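Local coordinates for putative fructosamine-3-kinase (Thermobifida fusca YX, PDB 3F7W), which is probably a kinase of the fructosamine kinase family, related to the protein kinases, and may phosphorylate sugar-modified amines, at residues A[100-105]-A[200-205]; A[73-78]-A[207-212]. All blocks are in the same frame, centred on the assembly; numbering follows the deposited sequence.

Interaction 1 of 2, residues A[100-105]-A[200-205]; sequences EAAERF and VLWQDD
A101 CA and D205 CA come within 4.9 Å of each other at the turn after strand 200-203, whose axis passes that of helix 100-105 at 8.9 Å with 122° between their directions. The helix meets the indole of W202 at its edge rather than over a face. A101 CB lies in the ring plane, 3.9 Å from W202 CE3, and also rests 3.4 Å from Q203 O; next to it, A102 N is 3.6 Å from W202 CZ3, with A102 CB close to W202 CH2. V200 CG1 sits over one face of the same indole, toward its rim, and is touched obliquely by F105, whose CE2 is 3.8 Å away. F105 reaches it because its CG stands anti to the backbone N (chi1 -178°). At the turn, R104 bends at chi3, and its NE donates to D205 O at 2.9 Å. The oxygen lies in the guanidinium plane, but the donor stands above the carbonyl plane, and the N-H...O angle of 139° is far from straight. This bond uses the D205 backbone, not its carboxylate; the neighbouring D204 carboxylate forms a salt bridge with R95. Strands 200-203 and 206-209 form a beta hairpin against helix 99-114, consistent with the C-lobe hairpin that follows the catalytic loop in protein-kinase-like folds. F105 also packs on A207 and V209 of strand 206-209, while R236 and V237 of helix 234-244 meet A102.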
loop_
_atom_site.group_PDB
_atom_site.type_symbol
_atom_site.label_atom_id
_atom_site.label_comp_id
_atom_site.label_asym_id
_atom_site.label_seq_id
_atom_site.Cartn_x
_atom_site.Cartn_y
_atom_site.Cartn_z
ATOM N N GLU A 100 -16.622 14.002 8.804
ATOM C CA GLU A 100 -17.565 12.889 8.903
ATOM C C GLU A 100 -17.055 11.635 8.187
ATOM O O GLU A 100 -17.152 10.516 8.704
ATOM C CB GLU A 100 -18.905 13.295 8.292
ATOM C CG GLU A 100 -19.647 14.433 9.023
ATOM C CD GLU A 100 -19.108 15.865 8.793
ATOM O OE1 GLU A 100 -18.486 16.193 7.747
ATOM O OE2 GLU A 100 -19.348 16.690 9.702
ATOM N N ALA A 101 -16.529 11.837 6.990
ATOM C CA ALA A 101 -15.948 10.746 6.204
ATOM C C ALA A 101 -14.701 10.208 6.908
ATOM O O ALA A 101 -14.422 9.021 6.864
ATOM C CB ALA A 101 -15.590 11.258 4.800
ATOM N N ALA A 102 -13.945 11.103 7.536
ATOM C CA ALA A 102 -12.716 10.724 8.222
ATOM C C ALA A 102 -12.992 9.771 9.378
ATOM O O ALA A 102 -12.293 8.754 9.538
ATOM C CB ALA A 102 -11.945 11.952 8.719
ATOM N N GLU A 103 -13.988 10.096 10.190
ATOM C CA GLU A 103 -14.380 9.197 11.278
ATOM C C GLU A 103 -14.814 7.838 10.742
ATOM O O GLU A 103 -14.429 6.777 11.265
ATOM C CB GLU A 103 -15.509 9.814 12.091
ATOM C CG GLU A 103 -15.139 11.121 12.748
ATOM C CD GLU A 103 -16.332 11.747 13.458
ATOM O OE1 GLU A 103 -17.228 10.973 13.876
ATOM O OE2 GLU A 103 -16.365 12.996 13.586
ATOM N N ARG A 104 -15.571 7.854 9.652
ATOM C CA ARG A 104 -16.068 6.610 9.093
ATOM C C ARG A 104 -14.899 5.789 8.514
ATOM O O ARG A 104 -14.833 4.574 8.698
ATOM C CB ARG A 104 -17.137 6.903 8.052
ATOM C CG ARG A 104 -18.425 7.504 8.677
ATOM C CD ARG A 104 -19.495 7.710 7.628
ATOM N NE ARG A 104 -19.970 6.398 7.211
ATOM C CZ ARG A 104 -20.931 5.713 7.827
ATOM N NH1 ARG A 104 -21.567 6.222 8.888
ATOM N NH2 ARG A 104 -21.262 4.506 7.369
ATOM N N PHE A 105 -13.941 6.475 7.908
ATOM C CA PHE A 105 -12.769 5.812 7.321
ATOM C C PHE A 105 -11.915 5.142 8.395
ATOM O O PHE A 105 -11.397 4.057 8.188
ATOM C CB PHE A 105 -11.971 6.814 6.511
ATOM C CG PHE A 105 -10.770 6.236 5.829
ATOM C CD1 PHE A 105 -10.853 5.037 5.119
ATOM C CD2 PHE A 105 -9.530 6.869 5.929
ATOM C CE1 PHE A 105 -9.714 4.521 4.474
ATOM C CE2 PHE A 105 -8.430 6.360 5.301
ATOM C CZ PHE A 105 -8.520 5.162 4.582
ATOM N N VAL A 200 -5.685 7.229 -0.976
ATOM C CA VAL A 200 -6.962 7.410 -0.265
ATOM C C VAL A 200 -7.839 8.338 -1.100
ATOM O O VAL A 200 -7.509 9.520 -1.328
ATOM C CB VAL A 200 -6.736 7.958 1.169
ATOM C CG1 VAL A 200 -8.062 8.134 1.929
ATOM C CG2 VAL A 200 -5.773 7.016 1.910
ATOM N N LEU A 201 -8.930 7.780 -1.599
ATOM C CA LEU A 201 -9.907 8.512 -2.386
ATOM C C LEU A 201 -11.133 8.761 -1.527
ATOM O O LEU A 201 -11.878 7.840 -1.174
ATOM C CB LEU A 201 -10.303 7.736 -3.637
ATOM C CG LEU A 201 -9.159 7.356 -4.579
ATOM C CD1 LEU A 201 -9.734 6.810 -5.870
ATOM C CD2 LEU A 201 -8.246 8.532 -4.853
ATOM N N TRP A 202 -11.321 10.020 -1.176
ATOM C CA TRP A 202 -12.392 10.395 -0.273
ATOM C C TRP A 202 -13.775 10.271 -0.933
ATOM O O TRP A 202 -13.948 10.516 -2.148
ATOM C CB TRP A 202 -12.141 11.794 0.280
ATOM C CG TRP A 202 -10.959 11.847 1.166
ATOM C CD1 TRP A 202 -9.661 12.012 0.791
ATOM C CD2 TRP A 202 -10.956 11.721 2.584
ATOM N NE1 TRP A 202 -8.845 12.008 1.897
ATOM C CE2 TRP A 202 -9.618 11.828 3.011
ATOM C CE3 TRP A 202 -11.958 11.536 3.537
ATOM C CZ2 TRP A 202 -9.250 11.756 4.350
ATOM C CZ3 TRP A 202 -11.591 11.459 4.880
ATOM C CH2 TRP A 202 -10.245 11.576 5.270
ATOM N N GLN A 203 -14.725 9.855 -0.105
ATOM C CA GLN A 203 -16.130 9.704 -0.451
ATOM C C GLN A 203 -16.940 10.474 0.590
ATOM O O GLN A 203 -16.380 10.982 1.555
ATOM C CB GLN A 203 -16.492 8.221 -0.403
ATOM C CG GLN A 203 -15.703 7.362 -1.414
ATOM C CD GLN A 203 -16.138 7.613 -2.834
ATOM O OE1 GLN A 203 -16.925 6.850 -3.374
ATOM N NE2 GLN A 203 -15.638 8.687 -3.447
ATOM N N ASP A 204 -18.248 10.583 0.381
ATOM C CA ASP A 204 -19.110 11.249 1.357
ATOM C C ASP A 204 -19.190 10.491 2.670
ATOM O O ASP A 204 -19.389 11.093 3.724
ATOM C CB ASP A 204 -20.528 11.399 0.789
ATOM C CG ASP A 204 -20.588 12.342 -0.407
ATOM O OD1 ASP A 204 -19.856 13.362 -0.421
ATOM O OD2 ASP A 204 -21.366 12.036 -1.335
ATOM N N ASP A 205 -19.039 9.174 2.608
ATOM C CA ASP A 205 -19.342 8.296 3.737
ATOM C C ASP A 205 -18.126 7.502 4.217
ATOM O O ASP A 205 -18.272 6.497 4.879
ATOM C CB ASP A 205 -20.483 7.336 3.351
ATOM C CG ASP A 205 -20.129 6.439 2.172
ATOM O OD1 ASP A 205 -19.124 6.709 1.461
ATOM O OD2 ASP A 205 -20.876 5.455 1.942
#

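Interaction 2 of 2, residues A[73-78]-A[207-212]; sequences GSPVPQ and AVVIDP. With EDO (1,2-ethanediol), chain H.
P75 O receives the N-H of V209 in a nearly straight bond (2.8 Å, 162°), and the same oxygen takes a CA-H...O contact from V208 CA at 3.1 Å. Packing is tight around this pair: P75 CB presses on A207 O at 3.1 Å, and P77 CD comes equally near V209 O, a buried carbonyl with no hydrogen-bond partner. The P77 ring meets V208 obliquely, CG to CG1 at 3.8 Å. V209 CG2 meets V76 CG2 at 4.1 Å. Packing slackens toward I210, where P77 CG is 4.2 Å from I210 CG2. With an alanine here in place of P77, V208 CG1 and I210 CG2 would probably lose their apolar neighbour, and the backbone would be freer to turn away from V209 O. At exposed Q78, a 1,2-ethanediol, probably from the crystallisation liquor, makes one weak hydrogen bond from O1 to OE1. S74 OG accepts from V76 N in an ST turn that shapes the loop. Segment 73-78 joins helix 57-68 to strand 79-83, probably as the alphaC-beta4 loop does in protein-kinase-like folds. V76 packs on L65 and L68 of that helix, P75 touches Q108 of helix 99-114, and Q78 pairs with E90 as the chain enters strand 79-83.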
loop_
_atom_site.group_PDB
_atom_site.type_symbol
_atom_site.label_atom_id
_atom_site.label_comp_id
_atom_site.label_asym_id
_atom_site.label_seq_id
_atom_site.Cartn_x
_atom_site.Cartn_y
_atom_site.Cartn_z
ATOM N N GLY A 73 -17.818 -2.928 5.647
ATOM C CA GLY A 73 -17.592 -1.569 5.163
ATOM C C GLY A 73 -16.252 -1.401 4.477
ATOM O O GLY A 73 -15.650 -0.318 4.538
ATOM N N SER A 74 -15.786 -2.459 3.823
ATOM C CA SER A 74 -14.496 -2.464 3.165
ATOM C C SER A 74 -14.278 -1.199 2.337
ATOM O O SER A 74 -15.149 -0.816 1.517
ATOM C CB SER A 74 -14.352 -3.645 2.197
ATOM O OG SER A 74 -13.101 -3.556 1.521
ATOM N N PRO A 75 -13.111 -0.563 2.496
ATOM C CA PRO A 75 -12.773 0.578 1.637
ATOM C C PRO A 75 -12.063 0.154 0.332
ATOM O O PRO A 75 -11.587 1.002 -0.386
ATOM C CB PRO A 75 -11.807 1.389 2.520
ATOM C CG PRO A 75 -11.128 0.364 3.304
ATOM C CD PRO A 75 -12.058 -0.817 3.488
ATOM N N VAL A 76 -12.029 -1.141 0.019
ATOM C CA VAL A 76 -11.258 -1.673 -1.111
ATOM C C VAL A 76 -12.169 -1.783 -2.330
ATOM O O VAL A 76 -13.251 -2.371 -2.235
ATOM C CB VAL A 76 -10.710 -3.098 -0.764
ATOM C CG1 VAL A 76 -9.855 -3.654 -1.907
ATOM C CG2 VAL A 76 -9.913 -3.054 0.532
ATOM N N PRO A 77 -11.723 -1.303 -3.497
ATOM C CA PRO A 77 -12.563 -1.506 -4.712
ATOM C C PRO A 77 -12.708 -2.972 -5.102
ATOM O O PRO A 77 -11.768 -3.773 -4.941
ATOM C CB PRO A 77 -11.794 -0.791 -5.810
ATOM C CG PRO A 77 -10.752 -0.052 -5.167
ATOM C CD PRO A 77 -10.458 -0.650 -3.832
ATOM N N GLN A 78 -13.872 -3.303 -5.668
ATOM C CA GLN A 78 -14.131 -4.612 -6.222
ATOM C C GLN A 78 -13.467 -4.747 -7.599
ATOM O O GLN A 78 -13.452 -3.809 -8.378
ATOM C CB GLN A 78 -15.639 -4.811 -6.383
ATOM C CG GLN A 78 -16.465 -4.646 -5.113
ATOM C CD GLN A 78 -17.937 -4.886 -5.386
ATOM O OE1 GLN A 78 -18.369 -4.821 -6.538
ATOM N NE2 GLN A 78 -18.709 -5.166 -4.342
ATOM N N ALA A 207 -13.862 6.485 2.845
ATOM C CA ALA A 207 -12.885 6.606 1.762
ATOM C C ALA A 207 -12.620 5.243 1.126
ATOM O O ALA A 207 -12.910 4.190 1.709
ATOM C CB ALA A 207 -11.587 7.225 2.260
ATOM N N VAL A 208 -12.077 5.289 -0.069
ATOM C CA VAL A 208 -11.652 4.103 -0.805
ATOM C C VAL A 208 -10.115 4.105 -0.923
ATOM O O VAL A 208 -9.488 5.145 -1.191
ATOM C CB VAL A 208 -12.307 4.056 -2.210
ATOM C CG1 VAL A 208 -11.717 2.951 -3.086
ATOM C CG2 VAL A 208 -13.846 3.923 -2.061
ATOM N N VAL A 209 -9.525 2.929 -0.723
ATOM C CA VAL A 209 -8.066 2.768 -0.753
ATOM C C VAL A 209 -7.693 2.067 -2.043
ATOM O O VAL A 209 -8.315 1.074 -2.425
ATOM C CB VAL A 209 -7.515 2.018 0.505
ATOM C CG1 VAL A 209 -7.916 2.766 1.780
ATOM C CG2 VAL A 209 -7.990 0.554 0.571
ATOM N N ILE A 210 -6.688 2.603 -2.727
ATOM C CA ILE A 210 -6.308 2.097 -4.060
ATOM C C ILE A 210 -4.827 1.742 -4.092
ATOM O O ILE A 210 -4.058 2.086 -3.163
ATOM C CB ILE A 210 -6.659 3.100 -5.179
ATOM C CG1 ILE A 210 -5.947 4.438 -4.953
ATOM C CG2 ILE A 210 -8.183 3.264 -5.343
ATOM C CD1 ILE A 210 -5.870 5.354 -6.199
ATOM N N ASP A 211 -4.424 1.021 -5.140
ATOM C CA ASP A 211 -3.040 0.706 -5.372
ATOM C C ASP A 211 -2.352 -0.017 -4.181
ATOM O O ASP A 211 -1.256 0.346 -3.768
ATOM C CB ASP A 211 -2.291 1.975 -5.772
ATOM C CG ASP A 211 -2.870 2.638 -7.024
ATOM O OD1 ASP A 211 -3.502 1.955 -7.876
ATOM O OD2 ASP A 211 -2.679 3.853 -7.127
ATOM N N PRO A 212 -2.962 -1.087 -3.668
ATOM C CA PRO A 212 -2.376 -1.756 -2.515
ATOM C C PRO A 212 -1.118 -2.549 -2.833
ATOM O O PRO A 212 -0.911 -3.008 -3.973
ATOM C CB PRO A 212 -3.471 -2.764 -2.101
ATOM C CG PRO A 212 -4.108 -3.134 -3.381
ATOM C CD PRO A 212 -4.188 -1.783 -4.114
HETATM C C1 EDO H . -19.537 -2.066 -7.745
HETATM O O1 EDO H . -20.226 -2.240 -6.508
HETATM C C2 EDO H . -20.521 -2.233 -8.884
HETATM O O2 EDO H . -20.116 -1.364 -9.949
#

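How the interactions relate
Interactions 1 and 2 have centres 11 Å apart and meet at the two-stranded antiparallel hairpin 200-203/206-209, where L201 N and V208 O, 2.7 Å apart, probably hydrogen-bond. A207 CB packs against V200 CG1. Along the chain the order is 73-78, 100-105, 200-205, 207-212, so interaction 2 encloses interaction 1. Helix 99-114 packs against the hairpin in interaction 1, while the loop joining helix 57-68 to strand 79-83 bonds to its second strand in interaction 2. The arrangement thus links the five-stranded sheet region to the helical part; within 207-212, D211 forms a salt bridge with K45, consistent with the inter-lobe cleft of protein-kinase-like folds.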